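Local coordinates for oxidoreductase, NAD-binding/iron-sulfur cluster-binding protein (Nitratireductor pacificus pht-3B, PDB 6ZXU) that acts as a catabolic reductive dehalogenase, using bound cobalamin and, probably, electrons relayed through two [4Fe-4S] clusters, at residues G166-A169 / A170-D173; L206-L209 / A210-G214; Q536-C539 / N540-K544; I623-D626 / D627-Q630. All blocks are in the same frame, centred on the assembly; numbering follows the deposited sequence.

Interaction 1: G166-A169 / A170-D173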
loop_
_atom_site.group_PDB
_atom_site.type_symbol
_atom_site.label_atom_id
_atom_site.label_comp_id
_atom_site.label_asym_id
_atom_site.label_seq_id
_atom_site.Cartn_x
_atom_site.Cartn_y
_atom_site.Cartn_z
ATOM N N GLY A 166 -18.689 9.766 15.051
ATOM C CA GLY A 166 -18.023 9.993 16.289
ATOM C C GLY A 166 -16.667 9.320 16.475
ATOM O O GLY A 166 -16.080 9.443 17.537
ATOM N N THR A 167 -16.145 8.615 15.467
ATOM C CA THR A 167 -14.886 7.895 15.618
ATOM C C THR A 167 -13.691 8.573 14.894
ATOM O O THR A 167 -12.612 8.044 14.907
ATOM C CB THR A 167 -14.991 6.469 15.043
ATOM O OG1 THR A 167 -15.142 6.551 13.613
ATOM C CG2 THR A 167 -16.171 5.723 15.657
ATOM N N ASN A 168 -13.874 9.755 14.405
ATOM C CA ASN A 168 -12.882 10.316 13.501
ATOM C C ASN A 168 -11.610 10.737 14.178
ATOM O O ASN A 168 -10.513 10.470 13.702
ATOM C CB ASN A 168 -13.508 11.459 12.719
ATOM C CG ASN A 168 -13.120 11.440 11.261
ATOM O OD1 ASN A 168 -12.011 11.028 10.893
ATOM N ND2 ASN A 168 -14.014 11.837 10.434
ATOM N N ALA A 169 -11.717 11.299 15.355
ATOM C CA ALA A 169 -10.517 11.703 16.087
ATOM C C ALA A 169 -9.710 10.540 16.534
ATOM O O ALA A 169 -8.495 10.550 16.458
ATOM C CB ALA A 169 -10.906 12.546 17.288
ATOM N N ALA A 170 -10.370 9.479 16.951
ATOM C CA ALA A 170 -9.660 8.210 17.305
ATOM C C ALA A 170 -9.084 7.458 16.093
ATOM O O ALA A 170 -7.972 6.998 16.112
ATOM C CB ALA A 170 -10.599 7.291 18.071
ATOM N N ARG A 171 -9.854 7.393 15.013
ATOM C CA ARG A 171 -9.372 6.889 13.728
ATOM C C ARG A 171 -8.137 7.681 13.251
ATOM O O ARG A 171 -7.123 7.121 12.883
ATOM C CB ARG A 171 -10.514 6.966 12.714
ATOM C CG ARG A 171 -10.199 6.640 11.248
ATOM C CD ARG A 171 -9.917 7.940 10.545
ATOM N NE ARG A 171 -9.811 7.917 9.103
ATOM C CZ ARG A 171 -9.111 8.807 8.434
ATOM N NH1 ARG A 171 -8.526 9.821 9.048
ATOM N NH2 ARG A 171 -9.067 8.750 7.124
ATOM N N THR A 172 -8.247 8.984 13.256
ATOM C CA THR A 172 -7.147 9.811 12.807
ATOM C C THR A 172 -5.976 9.804 13.814
ATOM O O THR A 172 -4.817 9.775 13.401
ATOM C CB THR A 172 -7.670 11.191 12.514
ATOM O OG1 THR A 172 -8.829 11.102 11.656
ATOM C CG2 THR A 172 -6.594 12.022 11.864
ATOM N N ASP A 173 -6.254 9.781 15.103
ATOM C CA ASP A 173 -5.164 9.515 16.075
ATOM C C ASP A 173 -4.407 8.232 15.805
ATOM O O ASP A 173 -3.174 8.177 15.929
ATOM C CB ASP A 173 -5.674 9.532 17.532
ATOM C CG ASP A 173 -5.846 10.932 18.097
ATOM O OD1 ASP A 173 -5.353 11.946 17.496
ATOM O OD2 ASP A 173 -6.509 11.047 19.141
HETATM O O HOH W 1 -13.149 9.733 17.948
#
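Asn-168 and Thr-172 meet in the first turn of helix 168-190, where the chain swings out of a loop at Thr-167, the N-cap position. Three backbone bonds build the turn: Arg-171 N to Thr-167 O (2.8 Å), Thr-172 N to Asn-168 O (2.7 Å) and Asp-173 N to Ala-169 O (2.7 Å). Before the first of them, a water bridges the loop to the helix by donating to Gly-166 O and accepting from Ala-170 N.

The side-chain bonds centre on the Thr-172 hydroxyl. With chi1 at -50°, OG1 sits beside its own backbone N and donates to Asn-168 O (2.7 Å), so this carbonyl takes two donors, N and OG1 of Thr-172, on opposite faces of its plane. A valine in place of Thr-172 would probably leave Asn-168 O with one donor and Arg-171 NH1 without this acceptor.

Asn-168 and Arg-171 run side by side, their amide and guanidinium planes 78° apart, with OD1 of Asn-168 near CD of Arg-171. Outside the turn, Asn-168 ND2 bonds to Gly-151 O, and Arg-171 reaches the carbonyls of Gln-149 and Tyr-389. Asp-64 receives the amides of Asn-168 and Ala-169 on its two carboxylate oxygens. Arg-171 NH1 also donates to Thr-172 OG1 at 2.9 Å, the hydroxyl oxygen lying 15° out of the guanidinium plane.

Interaction 2: L206-L209 / A210-G214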
loop_
_atom_site.group_PDB
_atom_site.type_symbol
_atom_site.label_atom_id
_atom_site.label_comp_id
_atom_site.label_asym_id
_atom_site.label_seq_id
_atom_site.Cartn_x
_atom_site.Cartn_y
_atom_site.Cartn_z
ATOM N N LEU A 206 1.365 19.449 21.602
ATOM C CA LEU A 206 1.185 19.220 20.191
ATOM C C LEU A 206 0.610 20.442 19.510
ATOM O O LEU A 206 1.077 20.815 18.467
ATOM C CB LEU A 206 0.248 18.001 19.943
ATOM C CG LEU A 206 0.607 16.642 20.542
ATOM C CD1 LEU A 206 -0.560 15.657 20.450
ATOM C CD2 LEU A 206 1.841 16.094 19.850
ATOM N N ALA A 207 -0.444 21.042 20.053
ATOM C CA ALA A 207 -1.079 22.188 19.438
ATOM C C ALA A 207 -0.126 23.361 19.315
ATOM O O ALA A 207 -0.035 24.010 18.243
ATOM C CB ALA A 207 -2.328 22.566 20.175
ATOM N N ARG A 208 0.699 23.580 20.343
ATOM C CA ARG A 208 1.663 24.648 20.282
ATOM C C ARG A 208 2.698 24.431 19.154
ATOM O O ARG A 208 3.094 25.366 18.449
ATOM C CB ARG A 208 2.387 24.775 21.664
ATOM C CG ARG A 208 3.730 25.516 21.504
ATOM C CD ARG A 208 4.431 25.798 22.830
ATOM N NE ARG A 208 3.463 26.514 23.639
ATOM C CZ ARG A 208 3.396 26.443 24.948
ATOM N NH1 ARG A 208 4.275 25.691 25.607
ATOM N NH2 ARG A 208 2.458 27.142 25.581
ATOM N N LEU A 209 3.193 23.221 19.049
ATOM C CA LEU A 209 4.181 22.917 18.053
ATOM C C LEU A 209 3.544 22.996 16.622
ATOM O O LEU A 209 4.256 23.304 15.651
ATOM C CB LEU A 209 4.795 21.521 18.243
ATOM C CG LEU A 209 5.635 21.323 19.544
ATOM C CD1 LEU A 209 6.084 19.900 19.676
ATOM C CD2 LEU A 209 6.834 22.261 19.571
ATOM N N ALA A 210 2.278 22.641 16.494
ATOM C CA ALA A 210 1.628 22.764 15.177
ATOM C C ALA A 210 1.590 24.204 14.688
ATOM O O ALA A 210 1.702 24.472 13.471
ATOM C CB ALA A 210 0.219 22.200 15.220
ATOM N N VAL A 211 1.355 25.133 15.613
ATOM C CA VAL A 211 1.389 26.565 15.261
ATOM C C VAL A 211 2.779 27.060 14.933
ATOM O O VAL A 211 2.993 27.715 13.922
ATOM C CB VAL A 211 0.751 27.406 16.334
ATOM C CG1 VAL A 211 0.861 28.875 15.928
ATOM C CG2 VAL A 211 -0.701 26.980 16.491
ATOM N N ARG A 212 3.759 26.641 15.712
ATOM C CA ARG A 212 5.127 27.086 15.516
ATOM C C ARG A 212 5.708 26.480 14.238
ATOM O O ARG A 212 6.515 27.103 13.527
ATOM C CB ARG A 212 5.985 26.696 16.716
ATOM C CG ARG A 212 7.415 27.189 16.638
ATOM C CD ARG A 212 8.308 26.702 17.793
ATOM N NE ARG A 212 7.649 27.005 19.054
ATOM C CZ ARG A 212 7.854 26.329 20.187
ATOM N NH1 ARG A 212 7.187 26.699 21.294
ATOM N NH2 ARG A 212 8.731 25.318 20.223
ATOM N N ALA A 213 5.283 25.285 13.884
ATOM C CA ALA A 213 5.820 24.637 12.643
ATOM C C ALA A 213 5.047 25.032 11.382
ATOM O O ALA A 213 5.431 24.638 10.311
ATOM C CB ALA A 213 5.742 23.082 12.792
ATOM N N GLY A 214 3.993 25.828 11.532
ATOM C CA GLY A 214 3.373 26.431 10.362
ATOM C C GLY A 214 2.233 25.630 9.754
ATOM O O GLY A 214 1.864 25.875 8.624
#
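A Schellman motif ends helix 206-212, and just before it in the chain, one turn apart, Arg-208 and Arg-212 lie alongside each other. Four backbone bonds carry the helix through this region: Ala-210 N to Leu-206 O, Val-211 N to Ala-207 O, Arg-212 N to Arg-208 O and Ala-213 N to Leu-209 O. The last, at 2.8 Å, brings the chain to Gly-214, whose phi of 92° breaks the helix. Its N turns back to Val-211 O (3.2 Å) and, weakly, to Ala-210 O; a side chain here would jam against the carbonyl oxygen of Ala-213, which calls for glycine.

The two arginines have nearly the same shape: CG stands anti to the backbone N in both, and each chain bends at chi3. Pointing the same way, they hold their guanidinium planes only 14° apart, but in a shifted arrangement: NH1 of Arg-212 lies against the methylenes of Arg-208, 3.3 Å from CD, and not against its guanidinium. The other terminal nitrogen of Arg-212, NH2, lies 3.7 Å from the methyl CD2 of Leu-209. The inward side of the helix is apolar, with Leu-206, Leu-209 and Ala-210 resting on strand 232-239.

Arg-212 NH2 makes a salt bridge to Asp-131 and also bonds to the carbonyl of Arg-126. Asp-131 probably offsets part of the repulsion between the two arginines, whose Arg-208 NE and Arg-212 NH1 are 4.4 Å apart.

Interaction 3: Q536-C539 / N540-K544. With SF4 (iron/sulfur cluster), chain D.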
loop_
_atom_site.group_PDB
_atom_site.type_symbol
_atom_site.label_atom_id
_atom_site.label_comp_id
_atom_site.label_asym_id
_atom_site.label_seq_id
_atom_site.Cartn_x
_atom_site.Cartn_y
_atom_site.Cartn_z
ATOM N N GLN A 536 -6.742 -8.378 -21.675
ATOM C CA GLN A 536 -6.168 -9.587 -22.373
ATOM C C GLN A 536 -5.644 -9.197 -23.718
ATOM O O GLN A 536 -4.481 -9.439 -24.053
ATOM C CB GLN A 536 -7.163 -10.747 -22.475
ATOM C CG GLN A 536 -7.724 -11.219 -21.158
ATOM C CD GLN A 536 -6.654 -11.423 -20.139
ATOM O OE1 GLN A 536 -5.777 -12.296 -20.298
ATOM N NE2 GLN A 536 -6.678 -10.614 -19.048
ATOM N N ASP A 537 -6.443 -8.454 -24.454
ATOM C CA ASP A 537 -5.990 -7.919 -25.779
ATOM C C ASP A 537 -4.790 -6.960 -25.639
ATOM O O ASP A 537 -3.892 -6.973 -26.473
ATOM C CB ASP A 537 -7.154 -7.244 -26.503
ATOM C CG ASP A 537 -6.757 -6.704 -27.921
ATOM O OD1 ASP A 537 -6.276 -7.557 -28.719
ATOM O OD2 ASP A 537 -6.842 -5.462 -28.187
ATOM N N PHE A 538 -4.788 -6.093 -24.624
ATOM C CA PHE A 538 -3.716 -5.149 -24.443
ATOM C C PHE A 538 -2.409 -5.875 -24.127
ATOM O O PHE A 538 -1.379 -5.648 -24.798
ATOM C CB PHE A 538 -4.020 -4.194 -23.316
ATOM C CG PHE A 538 -3.147 -2.953 -23.309
ATOM C CD1 PHE A 538 -1.922 -2.998 -22.826
ATOM C CD2 PHE A 538 -3.660 -1.721 -23.691
ATOM C CE1 PHE A 538 -1.112 -1.879 -22.796
ATOM C CE2 PHE A 538 -2.899 -0.571 -23.639
ATOM C CZ PHE A 538 -1.634 -0.655 -23.201
ATOM N N CYS A 539 -2.390 -6.668 -23.045
ATOM C CA CYS A 539 -1.172 -7.394 -22.664
ATOM C C CYS A 539 -0.745 -8.303 -23.791
ATOM O O CYS A 539 0.407 -8.561 -24.007
ATOM C CB CYS A 539 -1.349 -8.236 -21.432
ATOM S SG CYS A 539 -1.279 -7.327 -19.944
ATOM N N ASN A 540 -1.655 -8.778 -24.606
ATOM C CA ASN A 540 -1.218 -9.605 -25.691
ATOM C C ASN A 540 -0.340 -8.926 -26.748
ATOM O O ASN A 540 0.361 -9.538 -27.523
ATOM C CB ASN A 540 -2.386 -10.140 -26.431
ATOM C CG ASN A 540 -2.150 -11.524 -26.752
ATOM O OD1 ASN A 540 -2.075 -12.406 -25.804
ATOM N ND2 ASN A 540 -1.876 -11.774 -28.042
ATOM N N GLN A 541 -0.419 -7.616 -26.797
ATOM C CA GLN A 541 0.299 -6.809 -27.772
ATOM C C GLN A 541 1.458 -6.038 -27.159
ATOM O O GLN A 541 2.086 -5.288 -27.850
ATOM C CB GLN A 541 -0.642 -5.740 -28.389
ATOM C CG GLN A 541 -1.860 -6.217 -29.097
ATOM C CD GLN A 541 -2.684 -5.082 -29.621
ATOM O OE1 GLN A 541 -2.271 -4.340 -30.496
ATOM N NE2 GLN A 541 -3.839 -4.949 -29.107
ATOM N N CYS A 542 1.666 -6.132 -25.868
ATOM C CA CYS A 542 2.668 -5.423 -25.158
ATOM C C CYS A 542 3.682 -6.429 -24.560
ATOM O O CYS A 542 3.343 -7.583 -24.278
ATOM C CB CYS A 542 2.022 -4.610 -24.037
ATOM S SG CYS A 542 3.024 -3.530 -23.003
ATOM N N ARG A 543 4.913 -5.995 -24.350
ATOM C CA ARG A 543 5.945 -6.803 -23.680
ATOM C C ARG A 543 6.819 -6.003 -22.801
ATOM O O ARG A 543 7.938 -6.427 -22.488
ATOM C CB ARG A 543 6.854 -7.499 -24.680
ATOM C CG ARG A 543 6.190 -8.393 -25.704
ATOM C CD ARG A 543 5.666 -9.637 -25.072
ATOM N NE ARG A 543 5.079 -10.579 -26.057
ATOM C CZ ARG A 543 3.914 -10.425 -26.688
ATOM N NH1 ARG A 543 3.152 -9.362 -26.481
ATOM N NH2 ARG A 543 3.505 -11.344 -27.535
ATOM N N LYS A 544 6.371 -4.848 -22.333
ATOM C CA LYS A 544 7.283 -3.937 -21.639
ATOM C C LYS A 544 7.810 -4.507 -20.304
ATOM O O LYS A 544 8.991 -4.397 -19.985
ATOM C CB LYS A 544 6.644 -2.574 -21.516
ATOM C CG LYS A 544 7.575 -1.508 -20.901
ATOM C CD LYS A 544 7.128 -0.120 -21.268
ATOM C CE LYS A 544 8.033 0.902 -20.609
ATOM N NZ LYS A 544 7.874 2.244 -21.254
HETATM FE FE1 SF4 D . 3.177 -6.167 -18.971
HETATM FE FE2 SF4 D . 2.377 -4.344 -20.947
HETATM FE FE3 SF4 D . 1.614 -3.945 -18.384
HETATM FE FE4 SF4 D . 0.514 -6.049 -19.727
HETATM S S1 SF4 D . 0.372 -3.822 -20.184
HETATM S S2 SF4 D . 1.332 -6.085 -17.697
HETATM S S3 SF4 D . 2.326 -6.595 -20.940
HETATM S S4 SF4 D . 3.686 -3.995 -19.263
HETATM O O HOH W 2 -6.360 -3.973 -30.306
#
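The ferredoxin-type cluster-binding loop begins here, with Cys-539 and Cys-542 each giving a sulfur to one [4Fe-4S] cluster. Cys-539 SG binds iron FE4 at 2.2 Å, and Cys-542 SG, placed anti to its backbone N, binds iron FE2 at 2.3 Å. Between them the chain leaves helix 535-540 in a tight turn, where Gln-541 N bonds to Phe-538 O (3.0 Å) and Cys-542 N weakly to Cys-539 O. The Phe-538 ring reaches sulfide S1 with CE1 (3.6 Å) and touches CB of Cys-542.

Farther out, Gln-541 NE2 makes a weak bond to Asp-537 O and also donates a hydrogen bond to a water that bridges it to Asp-537 OD2; that carboxylate also forms a salt bridge with Arg-619. Arg-543 folds back so that NH1 donates to Asn-540 O (3.0 Å) and Cys-542 O (2.8 Å), coming to each from above its carbonyl plane. An alanine here would lose both bonds and would probably leave the loop freer to shift around Cys-542.

Cys-545 and Cys-595 complete the cluster's ligands, and the Cys-X-X-Cys-X-X-Cys spacing, with a remote fourth cysteine, is the signature of bacterial-type [4Fe-4S] ferredoxin domains.

Interaction 4: I623-D626 / D627-Q630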
loop_
_atom_site.group_PDB
_atom_site.type_symbol
_atom_site.label_atom_id
_atom_site.label_comp_id
_atom_site.label_asym_id
_atom_site.label_seq_id
_atom_site.Cartn_x
_atom_site.Cartn_y
_atom_site.Cartn_z
ATOM N N ILE A 623 0.896 1.523 -26.635
ATOM C CA ILE A 623 2.015 0.664 -26.231
ATOM C C ILE A 623 3.335 1.196 -26.795
ATOM O O ILE A 623 4.325 1.334 -26.076
ATOM C CB ILE A 623 1.719 -0.810 -26.677
ATOM C CG1 ILE A 623 0.636 -1.394 -25.810
ATOM C CG2 ILE A 623 2.940 -1.651 -26.629
ATOM C CD1 ILE A 623 -0.065 -2.555 -26.478
ATOM N N ALA A 624 3.330 1.549 -28.066
ATOM C CA ALA A 624 4.550 2.022 -28.741
ATOM C C ALA A 624 4.960 3.410 -28.280
ATOM O O ALA A 624 6.162 3.664 -28.050
ATOM C CB ALA A 624 4.356 1.987 -30.229
ATOM N N MET A 625 3.996 4.288 -28.073
ATOM C CA MET A 625 4.341 5.629 -27.616
ATOM C C MET A 625 4.805 5.667 -26.196
ATOM O O MET A 625 5.522 6.591 -25.789
ATOM C CB MET A 625 3.192 6.623 -27.841
ATOM C CG MET A 625 2.964 6.993 -29.323
ATOM S SD MET A 625 4.434 7.534 -30.291
ATOM C CE MET A 625 4.849 8.960 -29.340
ATOM N N ASP A 626 4.432 4.654 -25.413
ATOM C CA ASP A 626 4.885 4.627 -24.062
ATOM C C ASP A 626 6.434 4.533 -24.021
ATOM O O ASP A 626 7.045 5.068 -23.157
ATOM C CB ASP A 626 4.260 3.450 -23.296
ATOM C CG ASP A 626 4.353 3.652 -21.779
ATOM O OD1 ASP A 626 3.623 4.581 -21.299
ATOM O OD2 ASP A 626 5.089 2.887 -21.072
ATOM N N ASP A 627 6.998 3.775 -24.949
ATOM C CA ASP A 627 8.497 3.729 -25.101
ATOM C C ASP A 627 9.070 4.967 -25.783
ATOM O O ASP A 627 10.049 5.537 -25.300
ATOM C CB ASP A 627 8.841 2.491 -25.873
ATOM C CG ASP A 627 8.738 1.285 -24.994
ATOM O OD1 ASP A 627 9.015 1.454 -23.725
ATOM O OD2 ASP A 627 8.408 0.191 -25.545
ATOM N N ALA A 628 8.414 5.427 -26.862
ATOM C CA ALA A 628 8.927 6.591 -27.625
ATOM C C ALA A 628 8.992 7.809 -26.731
ATOM O O ALA A 628 9.992 8.535 -26.772
ATOM C CB ALA A 628 8.105 6.868 -28.821
ATOM N N LEU A 629 8.006 8.003 -25.864
ATOM C CA LEU A 629 8.048 9.076 -24.890
ATOM C C LEU A 629 8.863 8.767 -23.633
ATOM O O LEU A 629 8.880 9.556 -22.685
ATOM C CB LEU A 629 6.629 9.496 -24.511
ATOM C CG LEU A 629 5.780 9.870 -25.743
ATOM C CD1 LEU A 629 4.367 10.224 -25.343
ATOM C CD2 LEU A 629 6.344 10.986 -26.577
ATOM N N GLN A 630 9.565 7.640 -23.632
ATOM C CA GLN A 630 10.401 7.235 -22.489
ATOM C C GLN A 630 9.723 7.156 -21.102
ATOM O O GLN A 630 10.310 7.528 -20.094
ATOM C CB GLN A 630 11.605 8.156 -22.403
ATOM C CG GLN A 630 12.438 8.038 -23.678
ATOM C CD GLN A 630 13.626 8.907 -23.548
ATOM O OE1 GLN A 630 14.722 8.386 -23.411
ATOM N NE2 GLN A 630 13.412 10.247 -23.472
HETATM O O HOH W 3 5.936 -0.611 -24.716
#
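This is a local contact at the protein surface, within the last turn of helix 619-628, where Met-625 reaches forward to Ala-628 and Leu-629 and a Schellman motif ends the helix. Two good backbone bonds close the turn, Ala-628 N to Ala-624 O at 3.1 Å and Leu-629 N to Met-625 O at 2.9 Å. Ala-624 O also takes a weak bond from Asp-627 N. Gln-630 then turns to positive phi (55°), and its N bonds to Asp-627 O at 2.7 Å while the N of Asn-631 returns to Asp-626 O, the paired bonds of the motif.

The apolar part of the contact belongs to Met-625. Bends at chi2 and chi3 curl its chain along the helix, putting SD near CB of Ala-628 and the CE methyl against two residues: CD2 of Leu-629 at 3.7 Å and CB of Ala-628 at 3.9 Å. Leu-629 leans its CG against the carbonyl oxygen of Met-625 as well.

The acidic pair Asp-626 and Asp-627 turns to Lys-544, a residue of the iron-sulfur pocket. Each gives it one carboxylate oxygen, so Lys-544 probably offsets part of the charge of the two acids, helped at Asp-627 OD2 by a salt bridge with Arg-547. A bound sodium ion lies about 4 Å from the side chain of Asp-626, whose OD1 takes a bond from Asn-631. One turn back, a water donates both to Ile-623 O at 2.9 Å and to Asp-627 OD2 at 2.7 Å, tying the aspartate to the preceding backbone.

How the interactions relate
Along the chain the four contacts follow one another, each closing before the next opens, and they fall into two distant pairs. Interactions 1 and 2, with centres about 20 Å apart, sit on helices 168-190 and 206-212, both of which touch strand 232-239 of the first antiparallel sheet, away from the cofactors. Interaction 3 lies about 44 Å from interaction 1, centre to centre, across the chain's centre, in the cluster-binding region. Only interactions 3 and 4 touch, their centres about 14 Å apart: salt bridges from Lys-544 join them, and Phe-538 CE1 packs on Ile-623 CG1 at 3.5 Å. Helix 619-628 thereby backs the loop holding one [4Fe-4S] cluster.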